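Local coordinates for bifunctional GH43-CE protein (Bacteroides eggerthii, PDB 6MLY) that probably hydrolyses beta-1,4-xylosidic bonds of xylan-derived chains through its family 43 glycoside hydrolase module and carries a second, carbohydrate esterase module with an alpha/beta-hydrolase fold, at residues K513-A525 / G531-E543. Sequence-based numbering, arbitrary orientation.
Sequences KISDCRWEDICYA and GHKLDIYLPDMDE
Residues 518-523 and 533-537 form an antiparallel beta hairpin at the edge of the mixed sheet of the esterase module, broken midway by a beta bulge. Trp-519 and Ile-536 make a hydrogen-bonded pair, as do Ile-522 and Leu-534; between them the register slips by one residue. At the bulge a side chain takes up the Asp-521 N-H: Asp-535 OD1 accepts it at 2.8 Å, on the anti side of the carboxylate, and also salt-bridges Lys-563. Beyond it, Arg-518 grips Glu-520 side-on, NE and NH2 both reaching OE2 at 2.9 Å and NH1 hydrogen-bonding to Phe-459 O, while Arg-518 CG lies 3.6 Å from CD2 of the Tyr-537 ring alongside. With an alanine in place of Glu-520, the guanidinium would probably lose its carboxylate mate and be freer to turn beside Tyr-537. On the other face, Leu-538 CG meets the edge of the Trp-519 indole at CZ3 (3.8 Å). Tyr-524, with CG between backbone N and carbonyl carbon (chi1 59°), turns its ring under His-532, whose CB sits over the face. Strand 533-537 pairs antiparallel on its other edge with strand 579-584; helix 563-577 packs against Tyr-537, helix 596-610 against Tyr-524, and strand 456-462 against Arg-518.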
ATOM      1  N   LYS A 513       0.239  10.452  10.602  1.00 76.70           N
ATOM      2  CA  LYS A 513       0.604   9.388  11.514  1.00 76.48           C
ATOM      3  C   LYS A 513       0.391   8.040  10.813  1.00 76.14           C
ATOM      4  O   LYS A 513      -0.178   7.967   9.718  1.00 74.59           O
ATOM      5  CB  LYS A 513      -0.220   9.498  12.802  1.00 76.00           C
ATOM      6  N   ILE A 514       0.881   6.981  11.464  1.00 78.06           N
ATOM      7  CA  ILE A 514       0.651   5.578  11.084  1.00 77.55           C
ATOM      8  C   ILE A 514       0.629   4.735  12.368  1.00 78.98           C
ATOM      9  O   ILE A 514       1.292   5.071  13.348  1.00 79.62           O
ATOM     10  CB  ILE A 514       1.718   5.096  10.073  1.00 80.40           C
ATOM     11  CG1 ILE A 514       1.379   3.714   9.504  1.00 80.06           C
ATOM     12  CG2 ILE A 514       3.117   5.128  10.682  1.00 81.63           C
ATOM     13  CD1 ILE A 514       2.264   3.286   8.354  1.00 79.99           C
ATOM     14  N   SER A 515      -0.150   3.648  12.355  1.00 78.75           N
ATOM     15  CA  SER A 515      -0.279   2.750  13.521  1.00 79.61           C
ATOM     16  C   SER A 515       1.024   1.971  13.747  1.00 79.96           C
ATOM     17  O   SER A 515       1.533   1.915  14.867  1.00 81.10           O
ATOM     18  CB  SER A 515      -1.447   1.811  13.366  1.00 79.67           C
ATOM     19  OG  SER A 515      -1.222   0.889  12.310  1.00 81.17           O
ATOM     20  N   ASP A 516       1.555   1.386  12.667  1.00 79.95           N
ATOM     21  CA  ASP A 516       2.677   0.465  12.735  1.00 80.38           C
ATOM     22  C   ASP A 516       2.273  -0.667  13.687  1.00 80.22           C
ATOM     23  O   ASP A 516       2.935  -0.914  14.690  1.00 82.11           O
ATOM     24  CB  ASP A 516       3.979   1.171  13.143  1.00 81.06           C
ATOM     25  CG  ASP A 516       4.988   1.379  12.020  1.00 82.10           C
ATOM     26  OD1 ASP A 516       4.912   0.650  11.003  1.00 82.32           O
ATOM     27  OD2 ASP A 516       5.866   2.257  12.182  1.00 82.02           O
ATOM     28  N   CYS A 517       1.130  -1.290  13.372  1.00 79.86           N
ATOM     29  CA  CYS A 517       0.636  -2.516  13.990  1.00 79.50           C
ATOM     30  C   CYS A 517       0.541  -3.619  12.926  1.00 78.84           C
ATOM     31  O   CYS A 517      -0.086  -4.646  13.156  1.00 79.64           O
ATOM     32  CB  CYS A 517      -0.744  -2.309  14.609  1.00 79.48           C
ATOM     33  SG  CYS A 517      -0.826  -0.946  15.798  1.00 82.42           S
ATOM     34  N   ARG A 518       1.160  -3.381  11.762  1.00 78.26           N
ATOM     35  CA  ARG A 518       1.117  -4.280  10.607  1.00 77.54           C
ATOM     36  C   ARG A 518       2.363  -4.040   9.751  1.00 78.26           C
ATOM     37  O   ARG A 518       2.576  -2.934   9.263  1.00 79.12           O
ATOM     38  CB  ARG A 518      -0.140  -4.051   9.755  1.00 77.11           C
ATOM     39  CG  ARG A 518      -1.086  -5.242   9.676  1.00 77.50           C
ATOM     40  CD  ARG A 518      -2.384  -4.945   8.932  1.00 77.88           C
ATOM     41  NE  ARG A 518      -2.412  -5.326   7.490  1.00 79.21           N
ATOM     42  CZ  ARG A 518      -3.442  -5.022   6.593  1.00 79.33           C
ATOM     43  NH1 ARG A 518      -4.455  -4.280   7.023  1.00 79.76           N
ATOM     44  NH2 ARG A 518      -3.476  -5.521   5.337  1.00 79.74           N
ATOM     45  N   TRP A 519       3.189  -5.079   9.614  1.00 76.63           N
ATOM     46  CA  TRP A 519       4.214  -5.159   8.589  1.00 77.21           C
ATOM     47  C   TRP A 519       4.027  -6.482   7.849  1.00 77.41           C
ATOM     48  O   TRP A 519       4.134  -7.536   8.463  1.00 79.31           O
ATOM     49  CB  TRP A 519       5.624  -5.086   9.186  1.00 77.87           C
ATOM     50  CG  TRP A 519       5.897  -3.909  10.066  1.00 78.86           C
ATOM     51  CD1 TRP A 519       6.575  -2.777   9.726  1.00 79.78           C
ATOM     52  CD2 TRP A 519       5.546  -3.766  11.455  1.00 79.90           C
ATOM     53  NE1 TRP A 519       6.656  -1.931  10.799  1.00 81.46           N
ATOM     54  CE2 TRP A 519       6.037  -2.511  11.875  1.00 80.60           C
ATOM     55  CE3 TRP A 519       4.868  -4.569  12.381  1.00 80.75           C
ATOM     56  CZ2 TRP A 519       5.861  -2.038  13.175  1.00 81.12           C
ATOM     57  CZ3 TRP A 519       4.697  -4.104  13.667  1.00 81.26           C
ATOM     58  CH2 TRP A 519       5.189  -2.855  14.056  1.00 81.54           C
ATOM     59  N   GLU A 520       3.740  -6.424   6.549  1.00 76.19           N
ATOM     60  CA  GLU A 520       3.595  -7.636   5.753  1.00 76.19           C
ATOM     61  C   GLU A 520       4.782  -7.759   4.792  1.00 77.60           C
ATOM     62  O   GLU A 520       5.530  -6.806   4.597  1.00 79.36           O
ATOM     63  CB  GLU A 520       2.257  -7.637   5.012  1.00 75.75           C
ATOM     64  CG  GLU A 520       1.061  -7.734   5.943  1.00 75.31           C
ATOM     65  CD  GLU A 520      -0.288  -7.905   5.249  1.00 75.72           C
ATOM     66  OE1 GLU A 520      -0.334  -8.593   4.205  1.00 76.02           O
ATOM     67  OE2 GLU A 520      -1.289  -7.336   5.751  1.00 76.83           O
ATOM     68  N   ASP A 521       4.936  -8.956   4.216  1.00 78.04           N
ATOM     69  CA  ASP A 521       6.004  -9.300   3.275  1.00 79.91           C
ATOM     70  C   ASP A 521       7.350  -8.751   3.772  1.00 81.41           C
ATOM     71  O   ASP A 521       8.038  -8.034   3.049  1.00 83.64           O
ATOM     72  CB  ASP A 521       5.662  -8.812   1.863  1.00 80.52           C
ATOM     73  CG  ASP A 521       4.677  -9.706   1.126  1.00 80.44           C
ATOM     74  OD1 ASP A 521       4.883 -10.933   1.136  1.00 80.12           O
ATOM     75  OD2 ASP A 521       3.717  -9.167   0.539  1.00 82.81           O
ATOM     76  N   ILE A 522       7.706  -9.099   5.013  1.00 81.03           N
ATOM     77  CA  ILE A 522       9.034  -8.850   5.571  1.00 82.56           C
ATOM     78  C   ILE A 522       9.888 -10.091   5.287  1.00 83.49           C
ATOM     79  O   ILE A 522       9.418 -11.212   5.460  1.00 84.84           O
ATOM     80  CB  ILE A 522       8.956  -8.545   7.084  1.00 81.97           C
ATOM     81  CG1 ILE A 522       8.191  -7.250   7.379  1.00 82.35           C
ATOM     82  CG2 ILE A 522      10.342  -8.537   7.715  1.00 83.29           C
ATOM     83  CD1 ILE A 522       9.010  -5.987   7.216  1.00 82.71           C
ATOM     84  N   CYS A 523      11.134  -9.875   4.850  1.00 84.68           N
ATOM     85  CA  CYS A 523      12.091 -10.953   4.574  1.00 84.52           C
ATOM     86  C   CYS A 523      12.836 -11.307   5.869  1.00 84.49           C
ATOM     87  O   CYS A 523      13.469 -10.447   6.476  1.00 84.13           O
ATOM     88  CB  CYS A 523      13.083 -10.543   3.489  1.00 87.24           C
ATOM     89  SG  CYS A 523      12.398  -9.409   2.250  1.00 88.33           S
ATOM     90  N   TYR A 524      12.750 -12.573   6.295  1.00 83.76           N
ATOM     91  CA  TYR A 524      13.399 -13.012   7.546  1.00 83.59           C
ATOM     92  C   TYR A 524      14.776 -13.622   7.247  1.00 86.14           C
ATOM     93  O   TYR A 524      15.611 -13.726   8.148  1.00 88.65           O
ATOM     94  CB  TYR A 524      12.484 -13.936   8.357  1.00 81.17           C
ATOM     95  CG  TYR A 524      12.029 -15.200   7.672  1.00 79.94           C
ATOM     96  CD1 TYR A 524      12.867 -16.297   7.562  1.00 80.13           C
ATOM     97  CD2 TYR A 524      10.741 -15.317   7.176  1.00 79.21           C
ATOM     98  CE1 TYR A 524      12.447 -17.469   6.954  1.00 80.19           C
ATOM     99  CE2 TYR A 524      10.303 -16.485   6.573  1.00 79.19           C
ATOM    100  CZ  TYR A 524      11.158 -17.566   6.460  1.00 79.75           C
ATOM    101  OH  TYR A 524      10.727 -18.716   5.861  1.00 79.90           O
ATOM    102  N   ALA A 525      14.994 -14.028   5.989  1.00 88.38           N
ATOM    103  CA  ALA A 525      16.326 -14.245   5.428  1.00 91.39           C
ATOM    104  C   ALA A 525      16.691 -13.022   4.579  1.00 94.30           C
ATOM    105  O   ALA A 525      15.861 -12.122   4.416  1.00 99.95           O
ATOM    106  CB  ALA A 525      16.343 -15.512   4.612  1.00 90.77           C
ATOM    107  N   GLY A 531       9.141 -17.738  -0.270  1.00 84.60           N
ATOM    108  CA  GLY A 531       9.289 -18.787   0.716  1.00 83.31           C
ATOM    109  C   GLY A 531       9.829 -18.262   2.038  1.00 82.01           C
ATOM    110  O   GLY A 531       9.557 -18.859   3.087  1.00 82.15           O
ATOM    111  N   HIS A 532      10.580 -17.150   1.995  1.00 80.66           N
ATOM    112  CA  HIS A 532      11.215 -16.592   3.187  1.00 79.39           C
ATOM    113  C   HIS A 532      10.595 -15.242   3.571  1.00 79.05           C
ATOM    114  O   HIS A 532      11.310 -14.309   3.905  1.00 79.28           O
ATOM    115  CB  HIS A 532      12.731 -16.502   2.982  1.00 79.78           C
ATOM    116  CG  HIS A 532      13.400 -17.827   2.827  1.00 79.99           C
ATOM    117  ND1 HIS A 532      14.509 -18.002   2.024  1.00 81.52           N
ATOM    118  CD2 HIS A 532      13.125 -19.038   3.357  1.00 79.27           C
ATOM    119  CE1 HIS A 532      14.893 -19.262   2.076  1.00 81.03           C
ATOM    120  NE2 HIS A 532      14.058 -19.918   2.880  1.00 80.09           N
ATOM    121  N   LYS A 533       9.260 -15.182   3.597  1.00 78.89           N
ATOM    122  CA  LYS A 533       8.512 -13.965   3.907  1.00 80.13           C
ATOM    123  C   LYS A 533       7.571 -14.205   5.093  1.00 80.34           C
ATOM    124  O   LYS A 533       6.943 -15.258   5.172  1.00 81.55           O
ATOM    125  CB  LYS A 533       7.700 -13.552   2.679  1.00 81.77           C
ATOM    126  CG  LYS A 533       8.500 -12.861   1.590  1.00 84.10           C
ATOM    127  CD  LYS A 533       8.821 -11.426   1.934  1.00 85.36           C
ATOM    128  CE  LYS A 533       9.663 -10.739   0.880  1.00 87.31           C
ATOM    129  NZ  LYS A 533       8.955 -10.668  -0.419  1.00 88.98           N
ATOM    130  N   LEU A 534       7.457 -13.213   5.988  1.00 81.06           N
ATOM    131  CA  LEU A 534       6.525 -13.281   7.134  1.00 80.94           C
ATOM    132  C   LEU A 534       5.787 -11.945   7.296  1.00 80.95           C
ATOM    133  O   LEU A 534       6.252 -10.908   6.816  1.00 80.69           O
ATOM    134  CB  LEU A 534       7.280 -13.661   8.416  1.00 81.95           C
ATOM    135  CG  LEU A 534       8.413 -12.732   8.858  1.00 82.73           C
ATOM    136  CD1 LEU A 534       7.882 -11.435   9.461  1.00 82.26           C
ATOM    137  CD2 LEU A 534       9.317 -13.434   9.865  1.00 83.17           C
ATOM    138  N   ASP A 535       4.635 -12.006   7.981  1.00 80.85           N
ATOM    139  CA  ASP A 535       3.782 -10.852   8.271  1.00 79.97           C
ATOM    140  C   ASP A 535       3.664 -10.684   9.791  1.00 79.55           C
ATOM    141  O   ASP A 535       3.249 -11.618  10.479  1.00 79.05           O
ATOM    142  CB  ASP A 535       2.387 -11.020   7.661  1.00 80.63           C
ATOM    143  CG  ASP A 535       2.369 -11.181   6.149  1.00 80.29           C
ATOM    144  OD1 ASP A 535       3.394 -10.888   5.516  1.00 81.87           O
ATOM    145  OD2 ASP A 535       1.325 -11.598   5.614  1.00 82.18           O
ATOM    146  N   ILE A 536       4.014  -9.491  10.294  1.00 79.19           N
ATOM    147  CA  ILE A 536       3.932  -9.175  11.726  1.00 78.00           C
ATOM    148  C   ILE A 536       2.627  -8.414  11.987  1.00 77.34           C
ATOM    149  O   ILE A 536       2.190  -7.639  11.143  1.00 77.96           O
ATOM    150  CB  ILE A 536       5.176  -8.391  12.192  1.00 78.14           C
ATOM    151  CG1 ILE A 536       6.466  -9.126  11.816  1.00 78.64           C
ATOM    152  CG2 ILE A 536       5.107  -8.095  13.687  1.00 77.84           C
ATOM    153  CD1 ILE A 536       7.725  -8.423  12.257  1.00 79.66           C
ATOM    154  N   TYR A 537       2.016  -8.674  13.153  1.00 77.24           N
ATOM    155  CA  TYR A 537       0.783  -8.032  13.615  1.00 76.71           C
ATOM    156  C   TYR A 537       0.854  -7.822  15.130  1.00 78.07           C
ATOM    157  O   TYR A 537       1.067  -8.788  15.866  1.00 78.97           O
ATOM    158  CB  TYR A 537      -0.440  -8.911  13.346  1.00 76.23           C
ATOM    159  CG  TYR A 537      -0.700  -9.273  11.908  1.00 76.59           C
ATOM    160  CD1 TYR A 537      -0.149 -10.413  11.342  1.00 76.24           C
ATOM    161  CD2 TYR A 537      -1.536  -8.496  11.119  1.00 76.59           C
ATOM    162  CE1 TYR A 537      -0.408 -10.765  10.025  1.00 77.97           C
ATOM    163  CE2 TYR A 537      -1.798  -8.827   9.799  1.00 78.28           C
ATOM    164  CZ  TYR A 537      -1.235  -9.966   9.251  1.00 79.03           C
ATOM    165  OH  TYR A 537      -1.494 -10.288   7.949  1.00 82.68           O
ATOM    166  N   LEU A 538       0.653  -6.581  15.589  1.00 78.57           N
ATOM    167  CA  LEU A 538       0.571  -6.283  17.029  1.00 79.57           C
ATOM    168  C   LEU A 538      -0.872  -5.958  17.410  1.00 82.03           C
ATOM    169  O   LEU A 538      -1.648  -5.498  16.575  1.00 82.84           O
ATOM    170  CB  LEU A 538       1.486  -5.107  17.384  1.00 78.74           C
ATOM    171  CG  LEU A 538       2.893  -5.146  16.792  1.00 78.77           C
ATOM    172  CD1 LEU A 538       3.739  -4.003  17.340  1.00 79.92           C
ATOM    173  CD2 LEU A 538       3.571  -6.481  17.047  1.00 78.02           C
ATOM    174  N   PRO A 539      -1.268  -6.175  18.685  1.00 84.28           N
ATOM    175  CA  PRO A 539      -2.521  -5.631  19.207  1.00 85.73           C
ATOM    176  C   PRO A 539      -2.430  -4.101  19.232  1.00 88.08           C
ATOM    177  O   PRO A 539      -1.359  -3.566  19.513  1.00 90.99           O
ATOM    178  CB  PRO A 539      -2.635  -6.177  20.637  1.00 87.82           C
ATOM    179  CG  PRO A 539      -1.612  -7.300  20.708  1.00 87.59           C
ATOM    180  CD  PRO A 539      -0.540  -6.954  19.696  1.00 85.67           C
ATOM    181  N   ASP A 540      -3.551  -3.427  18.955  1.00 89.60           N
ATOM    182  CA  ASP A 540      -3.582  -1.972  18.836  1.00 90.21           C
ATOM    183  C   ASP A 540      -3.643  -1.321  20.228  1.00 92.14           C
ATOM    184  O   ASP A 540      -3.514  -0.105  20.334  1.00 94.26           O
ATOM    185  CB  ASP A 540      -4.732  -1.514  17.935  1.00 91.10           C
ATOM    186  CG  ASP A 540      -4.383  -0.320  17.057  1.00 92.59           C
ATOM    187  OD1 ASP A 540      -3.677   0.587  17.545  1.00 94.22           O
ATOM    188  OD2 ASP A 540      -4.808  -0.312  15.884  1.00 95.53           O
ATOM    189  N   MET A 541      -3.842  -2.124  21.285  1.00 90.46           N
ATOM    190  CA  MET A 541      -3.733  -1.662  22.678  1.00 89.10           C
ATOM    191  C   MET A 541      -2.266  -1.319  22.979  1.00 89.30           C
ATOM    192  O   MET A 541      -1.438  -2.221  23.083  1.00 91.23           O
ATOM    193  CB  MET A 541      -4.221  -2.741  23.654  1.00 88.24           C
ATOM    194  N   ASP A 542      -1.969  -0.016  23.128  1.00 87.44           N
ATOM    195  CA  ASP A 542      -0.595   0.541  23.220  1.00 85.78           C
ATOM    196  C   ASP A 542       0.125   0.008  24.467  1.00 85.02           C
ATOM    197  O   ASP A 542      -0.218   0.374  25.593  1.00 87.20           O
ATOM    198  CB  ASP A 542      -0.619   2.073  23.240  1.00 84.98           C
ATOM    199  N   GLU A 543       1.137  -0.844  24.246  1.00 83.19           N
ATOM    200  CA  GLU A 543       1.932  -1.483  25.308  1.00 82.59           C
ATOM    201  C   GLU A 543       3.364  -1.679  24.807  1.00 81.19           C
ATOM    202  O   GLU A 543       3.572  -2.030  23.648  1.00 80.65           O
ATOM    203  CB  GLU A 543       1.301  -2.816  25.723  1.00 81.82           C
TER